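Local structure of apical membrane antigen 1 (Babesia divergens, 4APM) at residues Ala64-Arg69 / Arg78-Pro83; Gly55-Leu60 / Glu192-Gly197; Tyr30-Gly35 / Met46-Cys51. The protein is a surface antigen of the apicomplexan parasite that probably takes part in forming the moving junction during host-cell invasion. One frame throughout, in Å; residues are numbered along the deposited sequence.

Overall arrangement
Contact 2 lies between the other two and touches both, while contacts 1 and 3 stay about 10 Å apart at their nearest atoms. In contact 2 the strands 56-60 and 191-195 pair; the chain between them holds both segments of contact 1, whose Phe66 ring packs on Val57 (Phe66 CZ to Val57 CA 3.6 Å). A glycerol, probably from crystallisation, bonds to both contacts there. Contact 3 closes earlier in the chain and meets the Lys56 and Pro193 face of contact 2: Lys56 NZ probably hydrogen-bonds to Tyr30 O at 2.8 Å. Centres lie about 13 Å apart for contacts 1 and 2, and about 15 Å for 2 and 3. All three are away from the calcium site of Gly120 and Asp122.

Contact 1: Ala64-Arg69 / Arg78-Pro83; sequences ADFLNR and RGLAFP
With CG beside its backbone N (chi1 -54°) and the chain extended from there to NE, Arg69 runs along the backbone of Phe82 and Pro83, and its guanidinium reaches a carbonyl at the far end. Arg69 NH1 gives a hydrogen bond to Phe82 O at 3.0 Å; the bend at the hydrogen is appreciable (136°), and the donor stands above the carbonyl plane. On the way, Arg69 CG and CD pass alongside the same oxygen. NH1 also bonds to Ser109 O, near the end of the same connection between strands. Phe66 has CG set between its backbone N and carbonyl carbon (chi1 75°), which turns the ring away toward strands 56-60 and 150-153. Leu67 CD2 lies over the centre of that ring. Across the contact, Phe66 CB packs on Leu80 CD2 at 4.0 Å.

The rest of the grip is backbone. A type I turn, closed by Asn68 N to Asp65 O, and the residue after it offer the carbonyls of Phe66, Asn68 and Arg69. Leu80 N donates to Phe66 O at 2.8 Å, Ala81 N to Asn68 O and Gly79 N to Arg69 O, the last from well above the carbonyl plane. Gly79 CA lies close against the carbonyls of Asp65, Phe66 and Asn68, 3.1 Å from Asn68 O. Ala81 CB fits against Leu67 O at 3.2 Å. Arg69 and Ala81 form the single bridge between the two segments, while Leu80 and Phe82 make backbone bonds to Phe163 and Ile161. Asn68 ND2 bonds to Asp77 O, just before Arg78. The hydrogen bonds across the contact, from three backbone N-H groups and one guanidinium, thus all end on carbonyl oxygens, with no ion pair among them.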
loop_
_atom_site.group_PDB
_atom_site.type_symbol
_atom_site.label_atom_id
_atom_site.label_comp_id
_atom_site.label_asym_id
_atom_site.label_seq_id
_atom_site.Cartn_x
_atom_site.Cartn_y
_atom_site.Cartn_z
ATOM N N ALA A 64 -3.817 24.484 2.090
ATOM C CA ALA A 64 -5.148 24.117 2.568
ATOM C C ALA A 64 -5.294 22.592 2.580
ATOM O O ALA A 64 -4.834 21.931 1.656
ATOM C CB ALA A 64 -6.219 24.752 1.687
ATOM N N ASP A 65 -5.935 22.041 3.614
ATOM C CA ASP A 65 -6.283 20.615 3.614
ATOM C C ASP A 65 -7.038 20.236 2.333
ATOM O O ASP A 65 -7.964 20.953 1.917
ATOM C CB ASP A 65 -7.111 20.231 4.835
ATOM C CG ASP A 65 -7.422 18.736 4.874
ATOM O OD1 ASP A 65 -6.477 17.925 4.986
ATOM O OD2 ASP A 65 -8.602 18.365 4.779
ATOM N N PHE A 66 -6.598 19.155 1.676
ATOM C CA PHE A 66 -7.112 18.834 0.359
ATOM C C PHE A 66 -8.593 18.482 0.371
ATOM O O PHE A 66 -9.237 18.555 -0.661
ATOM C CB PHE A 66 -6.268 17.790 -0.383
ATOM C CG PHE A 66 -6.436 16.363 0.115
ATOM C CD1 PHE A 66 -6.300 16.048 1.468
ATOM C CD2 PHE A 66 -6.667 15.329 -0.792
ATOM C CE1 PHE A 66 -6.445 14.740 1.909
ATOM C CE2 PHE A 66 -6.777 14.010 -0.361
ATOM C CZ PHE A 66 -6.664 13.716 0.988
ATOM N N LEU A 67 -9.141 18.211 1.554
ATOM C CA LEU A 67 -10.560 17.883 1.677
ATOM C C LEU A 67 -11.469 19.113 1.835
ATOM O O LEU A 67 -12.698 18.971 1.888
ATOM C CB LEU A 67 -10.811 16.860 2.803
ATOM C CG LEU A 67 -10.154 15.463 2.672
ATOM C CD1 LEU A 67 -10.665 14.439 3.697
ATOM C CD2 LEU A 67 -10.286 14.910 1.260
ATOM N N ASN A 68 -10.884 20.315 1.883
ATOM C CA ASN A 68 -11.687 21.558 1.750
ATOM C C ASN A 68 -12.309 21.626 0.375
ATOM O O ASN A 68 -11.724 21.123 -0.582
ATOM C CB ASN A 68 -10.808 22.793 1.948
ATOM C CG ASN A 68 -10.329 22.919 3.355
ATOM O OD1 ASN A 68 -10.599 22.049 4.171
ATOM N ND2 ASN A 68 -9.567 23.964 3.645
ATOM N N ARG A 69 -13.456 22.291 0.249
ATOM C CA ARG A 69 -14.071 22.460 -1.067
ATOM C C ARG A 69 -13.195 23.300 -1.985
ATOM O O ARG A 69 -12.543 24.237 -1.546
ATOM C CB ARG A 69 -15.447 23.108 -0.946
ATOM C CG ARG A 69 -16.375 22.394 0.003
ATOM C CD ARG A 69 -17.812 22.825 -0.209
ATOM N NE ARG A 69 -18.664 22.185 0.779
ATOM C CZ ARG A 69 -19.332 21.053 0.575
ATOM N NH1 ARG A 69 -19.319 20.457 -0.620
ATOM N NH2 ARG A 69 -20.048 20.539 1.559
ATOM N N ARG A 78 -9.002 26.808 -0.308
ATOM C CA ARG A 78 -9.552 25.900 -1.312
ATOM C C ARG A 78 -8.775 24.594 -1.380
ATOM O O ARG A 78 -7.546 24.591 -1.539
ATOM C CB ARG A 78 -9.586 26.562 -2.689
ATOM C CG ARG A 78 -10.348 27.857 -2.687
ATOM C CD ARG A 78 -10.608 28.389 -4.077
ATOM N NE ARG A 78 -11.619 29.429 -3.966
ATOM C CZ ARG A 78 -11.528 30.638 -4.499
ATOM N NH1 ARG A 78 -10.501 30.958 -5.274
ATOM N NH2 ARG A 78 -12.513 31.496 -4.314
ATOM N N GLY A 79 -9.502 23.491 -1.252
ATOM C CA GLY A 79 -8.934 22.168 -1.421
ATOM C C GLY A 79 -9.351 21.619 -2.763
ATOM O O GLY A 79 -9.547 22.375 -3.713
ATOM N N LEU A 80 -9.591 20.311 -2.795
ATOM C CA LEU A 80 -9.817 19.561 -4.020
ATOM C C LEU A 80 -11.223 18.963 -4.025
ATOM O O LEU A 80 -11.651 18.354 -5.027
ATOM C CB LEU A 80 -8.811 18.415 -4.088
ATOM C CG LEU A 80 -7.558 18.503 -4.955
ATOM C CD1 LEU A 80 -7.100 19.932 -5.149
ATOM C CD2 LEU A 80 -6.455 17.611 -4.412
ATOM N N ALA A 81 -11.905 19.072 -2.885
ATOM C CA ALA A 81 -13.200 18.432 -2.674
ATOM C C ALA A 81 -14.300 19.067 -3.507
ATOM O O ALA A 81 -14.265 20.278 -3.791
ATOM C CB ALA A 81 -13.576 18.478 -1.199
ATOM N N PHE A 82 -15.293 18.257 -3.876
ATOM C CA PHE A 82 -16.490 18.766 -4.540
ATOM C C PHE A 82 -17.008 20.085 -3.964
ATOM O O PHE A 82 -17.162 20.210 -2.740
ATOM C CB PHE A 82 -17.595 17.719 -4.524
ATOM C CG PHE A 82 -17.895 17.148 -5.876
ATOM C CD1 PHE A 82 -16.889 16.561 -6.633
ATOM C CD2 PHE A 82 -19.175 17.218 -6.407
ATOM C CE1 PHE A 82 -17.155 16.057 -7.895
ATOM C CE2 PHE A 82 -19.446 16.708 -7.661
ATOM C CZ PHE A 82 -18.436 16.121 -8.405
ATOM N N PRO A 83 -17.335 21.059 -4.848
ATOM C CA PRO A 83 -18.039 22.260 -4.367
ATOM C C PRO A 83 -19.409 21.930 -3.763
ATOM O O PRO A 83 -19.883 20.779 -3.854
ATOM C CB PRO A 83 -18.191 23.123 -5.623
ATOM C CG PRO A 83 -18.120 22.172 -6.763
ATOM C CD PRO A 83 -17.284 20.995 -6.321
#

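Contact 2: Gly55-Leu60 / Glu192-Gly197; sequences GKVINL and EPMKSG
Two antiparallel strands, 56-60 and 191-195, pair here in a buried two-stranded sheet, joining parts of the chain more than 130 residues apart. Val57 and Met194 are a hydrogen-bonded pair: Val57 N donates to Met194 O at 2.9 Å, almost straight (171°), and Met194 N returns a bond to Val57 O. Asn59 and Glu192 form the next such pair, with the bond from Glu192 N to Asn59 O longer at 3.3 Å. Beyond the strand ends, Ser196 N is held by Gly55 O. Lys56 with Lys195 and Ile58 with Pro193 are the non-hydrogen-bonded pairs, and in the latter Pro193 CA lies 3.2 Å from Val57 O. This alternation of pairs is that of antiparallel strands, here twisted to 136°, and it sends the side chains to two faces.

On the face of Val57, Asn59, Glu192 and Met194, Val57 and Met194 run side by side, CG2 to CG at 3.7 Å. Met194 CG sits between its backbone N and carbonyl carbon (chi1 75°), which brings CG and SD beside the amide of Asn59; the two side chains cross at a slant. The amide nitrogen Asn59 ND2 meets Met194 CG at 3.2 Å and makes a weak hydrogen bond to SD. The same ND2 also donates to a water, which passes a bond on to Glu192 OE2 at 2.7 Å and so bridges the side chains of the Asn59-Glu192 pair.

The other face is apolar near Ile58, whose CD1 rests on Pro193 CB at 4.0 Å, and basic toward Lys56 and Lys195. Several acceptors grip each ammonium group: Gln167 OE1, Ile29 O and Tyr30 O for Lys56 NZ, which also makes a cation-pi contact with Tyr204, and Gly349 O, Ala347 O and Met54 O for Lys195 NZ. Helix 249-257 covers this side, with Phe257 packing against Lys56, Pro193 and Lys195.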
loop_
_atom_site.group_PDB
_atom_site.type_symbol
_atom_site.label_atom_id
_atom_site.label_comp_id
_atom_site.label_asym_id
_atom_site.label_seq_id
_atom_site.Cartn_x
_atom_site.Cartn_y
_atom_site.Cartn_z
ATOM N N GLY A 55 -3.748 6.532 3.914
ATOM C CA GLY A 55 -2.796 7.578 4.224
ATOM C C GLY A 55 -2.391 8.457 3.054
ATOM O O GLY A 55 -1.543 9.339 3.217
ATOM N N LYS A 56 -2.968 8.245 1.875
ATOM C CA LYS A 56 -2.642 9.126 0.759
ATOM C C LYS A 56 -3.374 10.434 0.907
ATOM O O LYS A 56 -4.613 10.457 0.917
ATOM C CB LYS A 56 -2.981 8.493 -0.598
ATOM C CG LYS A 56 -2.841 9.446 -1.786
ATOM C CD LYS A 56 -2.840 8.680 -3.098
ATOM C CE LYS A 56 -3.046 9.593 -4.298
ATOM N NZ LYS A 56 -2.787 8.816 -5.557
ATOM N N VAL A 57 -2.609 11.514 1.055
ATOM C CA VAL A 57 -3.142 12.852 0.991
ATOM C C VAL A 57 -2.460 13.596 -0.146
ATOM O O VAL A 57 -1.380 13.206 -0.612
ATOM C CB VAL A 57 -2.947 13.652 2.314
ATOM C CG1 VAL A 57 -3.593 12.953 3.496
ATOM C CG2 VAL A 57 -1.479 13.969 2.587
ATOM N N ILE A 58 -3.083 14.679 -0.587
ATOM C CA ILE A 58 -2.444 15.549 -1.547
ATOM C C ILE A 58 -2.082 16.844 -0.851
ATOM O O ILE A 58 -2.962 17.517 -0.312
ATOM C CB ILE A 58 -3.366 15.828 -2.757
ATOM C CG1 ILE A 58 -3.978 14.511 -3.302
ATOM C CG2 ILE A 58 -2.605 16.593 -3.832
ATOM C CD1 ILE A 58 -2.970 13.500 -3.850
ATOM N N ASN A 59 -0.785 17.155 -0.808
ATOM C CA ASN A 59 -0.291 18.441 -0.277
ATOM C C ASN A 59 -0.507 19.591 -1.284
ATOM O O ASN A 59 -0.118 19.497 -2.455
ATOM C CB ASN A 59 1.205 18.355 0.058
ATOM C CG ASN A 59 1.498 17.441 1.225
ATOM O OD1 ASN A 59 0.645 17.227 2.101
ATOM N ND2 ASN A 59 2.721 16.891 1.257
ATOM N N LEU A 60 -1.115 20.678 -0.828
ATOM C CA LEU A 60 -1.474 21.766 -1.736
ATOM C C LEU A 60 -0.570 22.999 -1.574
ATOM O O LEU A 60 -0.113 23.305 -0.475
ATOM C CB LEU A 60 -2.950 22.131 -1.580
ATOM C CG LEU A 60 -3.917 20.971 -1.856
ATOM C CD1 LEU A 60 -5.365 21.458 -1.756
ATOM C CD2 LEU A 60 -3.645 20.360 -3.233
ATOM N N GLU A 192 1.555 17.726 -4.656
ATOM C CA GLU A 192 2.063 16.362 -4.726
ATOM C C GLU A 192 1.400 15.480 -3.688
ATOM O O GLU A 192 1.021 15.968 -2.625
ATOM C CB GLU A 192 3.569 16.341 -4.516
ATOM C CG GLU A 192 4.055 17.056 -3.270
ATOM C CD GLU A 192 5.563 17.054 -3.207
ATOM O OE1 GLU A 192 6.199 17.211 -4.265
ATOM O OE2 GLU A 192 6.115 16.832 -2.122
ATOM N N PRO A 193 1.303 14.165 -3.969
ATOM C CA PRO A 193 0.814 13.179 -2.987
ATOM C C PRO A 193 1.813 12.957 -1.867
ATOM O O PRO A 193 3.018 13.010 -2.098
ATOM C CB PRO A 193 0.701 11.881 -3.806
ATOM C CG PRO A 193 0.874 12.294 -5.251
ATOM C CD PRO A 193 1.704 13.533 -5.234
ATOM N N MET A 194 1.321 12.672 -0.669
ATOM C CA MET A 194 2.164 12.048 0.320
ATOM C C MET A 194 1.458 11.010 1.183
ATOM O O MET A 194 0.242 10.989 1.266
ATOM C CB MET A 194 2.964 13.072 1.143
ATOM C CG MET A 194 2.215 13.861 2.193
ATOM S SD MET A 194 3.383 14.477 3.458
ATOM C CE MET A 194 3.170 13.228 4.725
ATOM N N LYS A 195 2.243 10.063 1.673
ATOM C CA LYS A 195 1.800 9.029 2.580
ATOM C C LYS A 195 1.912 9.566 4.007
ATOM O O LYS A 195 2.994 9.960 4.448
ATOM C CB LYS A 195 2.711 7.813 2.440
ATOM C CG LYS A 195 2.159 6.529 3.067
ATOM C CD LYS A 195 1.114 5.842 2.197
ATOM C CE LYS A 195 1.099 4.338 2.432
ATOM N NZ LYS A 195 -0.106 3.643 1.861
ATOM N N SER A 196 0.787 9.656 4.704
ATOM C CA SER A 196 0.798 10.384 5.955
ATOM C C SER A 196 0.389 9.491 7.082
ATOM O O SER A 196 -0.697 8.935 7.068
ATOM C CB SER A 196 -0.130 11.586 5.895
ATOM O OG SER A 196 -0.616 11.832 7.188
ATOM N N GLY A 197 1.268 9.346 8.059
ATOM C CA GLY A 197 0.969 8.543 9.225
ATOM C C GLY A 197 -0.261 9.019 9.976
ATOM O O GLY A 197 -1.116 8.212 10.325
HETATM O O HOH W 1 5.127 17.898 0.202
#

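Contact 3: Tyr30-Gly35 / Met46-Cys51; sequences YVDLGG and MPTGKC
An Asx turn and a classic beta bulge meet at the base of the hairpin formed by strands 35-39 and 42-46, and Asp32 is the residue that locks them to the chain leaving the hairpin. Its carboxylate reaches Pro47, Thr48 and Gly49 because CG lies opposite the backbone N (chi1 174°). Thr48 N donates to Asp32 OD1 at 3.1 Å, arriving on the syn side but 28° out of the carboxylate plane, with a weak second bond to OD2. Gly49 N makes the shorter bond, 2.7 Å, to the syn lone pair of Asp32 OD2. The turn itself comes from Gly34 N, which meets OD1 nearly along the C-O axis. OD1 thus takes two backbone donors, and Ser27 OG supplies another bond from outside. With these N-H groups on both oxygens, the carboxylate is pinned in rotation; they may also offset the nearby charge of Asp263.

Pro47 CB packs on Asp32 O at 3.4 Å. In the bulge, Gly34 and Gly35 both face Met46. Gly35 N donates to Met46 O at 2.9 Å, and Met46 N to Gly35 O at 2.7 Å. Thr48 CG2 packs on Gly35 CA at 3.4 Å. Further along, Cys51 is disulfide-bonded to Cys217, fastening the outgoing chain two residues after Gly49. The strand pair 35-39 and 42-46 is thus a beta hairpin whose first strand is entered through an Asx turn that runs directly into a classic bulge.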
loop_
_atom_site.group_PDB
_atom_site.type_symbol
_atom_site.label_atom_id
_atom_site.label_comp_id
_atom_site.label_asym_id
_atom_site.label_seq_id
_atom_site.Cartn_x
_atom_site.Cartn_y
_atom_site.Cartn_z
ATOM N N TYR A 30 1.119 5.977 -6.175
ATOM C CA TYR A 30 1.557 7.349 -5.973
ATOM C C TYR A 30 0.652 8.329 -6.734
ATOM O O TYR A 30 -0.034 9.179 -6.119
ATOM C CB TYR A 30 3.012 7.495 -6.430
ATOM C CG TYR A 30 3.594 8.835 -6.118
ATOM C CD1 TYR A 30 3.704 9.264 -4.798
ATOM C CD2 TYR A 30 4.017 9.698 -7.142
ATOM C CE1 TYR A 30 4.222 10.499 -4.495
ATOM C CE2 TYR A 30 4.561 10.929 -6.849
ATOM C CZ TYR A 30 4.674 11.308 -5.513
ATOM O OH TYR A 30 5.179 12.538 -5.178
ATOM N N VAL A 31 0.628 8.182 -8.067
ATOM C CA VAL A 31 -0.332 8.906 -8.917
ATOM C C VAL A 31 -1.121 7.905 -9.747
ATOM O O VAL A 31 -0.542 7.089 -10.505
ATOM C CB VAL A 31 0.373 9.894 -9.887
ATOM C CG1 VAL A 31 -0.629 10.475 -10.899
ATOM C CG2 VAL A 31 1.108 10.985 -9.107
ATOM N N ASP A 32 -2.439 7.920 -9.555
ATOM C CA ASP A 32 -3.313 6.987 -10.247
ATOM C C ASP A 32 -4.153 7.751 -11.292
ATOM O O ASP A 32 -5.027 8.582 -10.951
ATOM C CB ASP A 32 -4.191 6.192 -9.262
ATOM C CG ASP A 32 -5.217 5.305 -9.969
ATOM O OD1 ASP A 32 -5.186 5.239 -11.223
ATOM O OD2 ASP A 32 -6.050 4.641 -9.280
ATOM N N LEU A 33 -3.765 7.551 -12.549
ATOM C CA LEU A 33 -4.439 8.130 -13.693
ATOM C C LEU A 33 -4.559 7.049 -14.764
ATOM O O LEU A 33 -4.340 7.310 -15.927
ATOM C CB LEU A 33 -3.620 9.312 -14.257
ATOM C CG LEU A 33 -3.538 10.547 -13.359
ATOM C CD1 LEU A 33 -2.599 11.638 -13.916
ATOM C CD2 LEU A 33 -4.946 11.081 -13.102
ATOM N N GLY A 34 -4.907 5.842 -14.353
ATOM C CA GLY A 34 -4.708 4.673 -15.167
ATOM C C GLY A 34 -5.777 4.486 -16.212
ATOM O O GLY A 34 -5.647 3.625 -17.074
ATOM N N GLY A 35 -6.823 5.304 -16.145
ATOM C CA GLY A 35 -7.912 5.267 -17.119
ATOM C C GLY A 35 -8.132 6.564 -17.897
ATOM O O GLY A 35 -7.797 7.667 -17.432
ATOM N N MET A 46 -8.313 9.526 -15.565
ATOM C CA MET A 46 -8.893 9.333 -14.262
ATOM C C MET A 46 -8.225 8.136 -13.554
ATOM O O MET A 46 -7.654 7.271 -14.215
ATOM C CB MET A 46 -10.390 9.085 -14.403
ATOM C CG MET A 46 -10.687 7.759 -15.050
ATOM S SD MET A 46 -12.436 7.696 -15.383
ATOM C CE MET A 46 -12.671 5.944 -15.416
ATOM N N PRO A 47 -8.322 8.086 -12.202
ATOM C CA PRO A 47 -7.892 6.925 -11.415
ATOM C C PRO A 47 -8.779 5.726 -11.692
ATOM O O PRO A 47 -9.988 5.880 -11.894
ATOM C CB PRO A 47 -8.089 7.384 -9.954
ATOM C CG PRO A 47 -8.364 8.873 -10.012
ATOM C CD PRO A 47 -8.948 9.127 -11.363
ATOM N N THR A 48 -8.194 4.530 -11.644
ATOM C CA THR A 48 -8.942 3.317 -11.908
ATOM C C THR A 48 -8.422 2.177 -11.043
ATOM O O THR A 48 -8.821 1.044 -11.223
ATOM C CB THR A 48 -8.811 2.885 -13.402
ATOM O OG1 THR A 48 -7.433 2.729 -13.719
ATOM C CG2 THR A 48 -9.384 3.932 -14.322
ATOM N N GLY A 49 -7.507 2.472 -10.132
ATOM C CA GLY A 49 -6.940 1.442 -9.266
ATOM C C GLY A 49 -7.969 0.738 -8.391
ATOM O O GLY A 49 -8.931 1.367 -7.925
ATOM N N LYS A 50 -7.744 -0.559 -8.163
ATOM C CA LYS A 50 -8.709 -1.452 -7.536
ATOM C C LYS A 50 -8.570 -1.575 -5.987
ATOM O O LYS A 50 -9.502 -2.040 -5.301
ATOM C CB LYS A 50 -8.659 -2.825 -8.204
ATOM C CG LYS A 50 -9.261 -2.854 -9.618
ATOM C CD LYS A 50 -9.166 -4.231 -10.267
ATOM C CE LYS A 50 -7.721 -4.747 -10.248
ATOM N NZ LYS A 50 -7.416 -5.841 -11.229
ATOM N N CYS A 51 -7.447 -1.091 -5.449
ATOM C CA CYS A 51 -7.238 -0.974 -4.027
ATOM C C CYS A 51 -7.345 0.493 -3.581
ATOM O O CYS A 51 -6.829 1.390 -4.243
ATOM C CB CYS A 51 -5.866 -1.494 -3.672
ATOM S SG CYS A 51 -5.640 -3.237 -4.050
#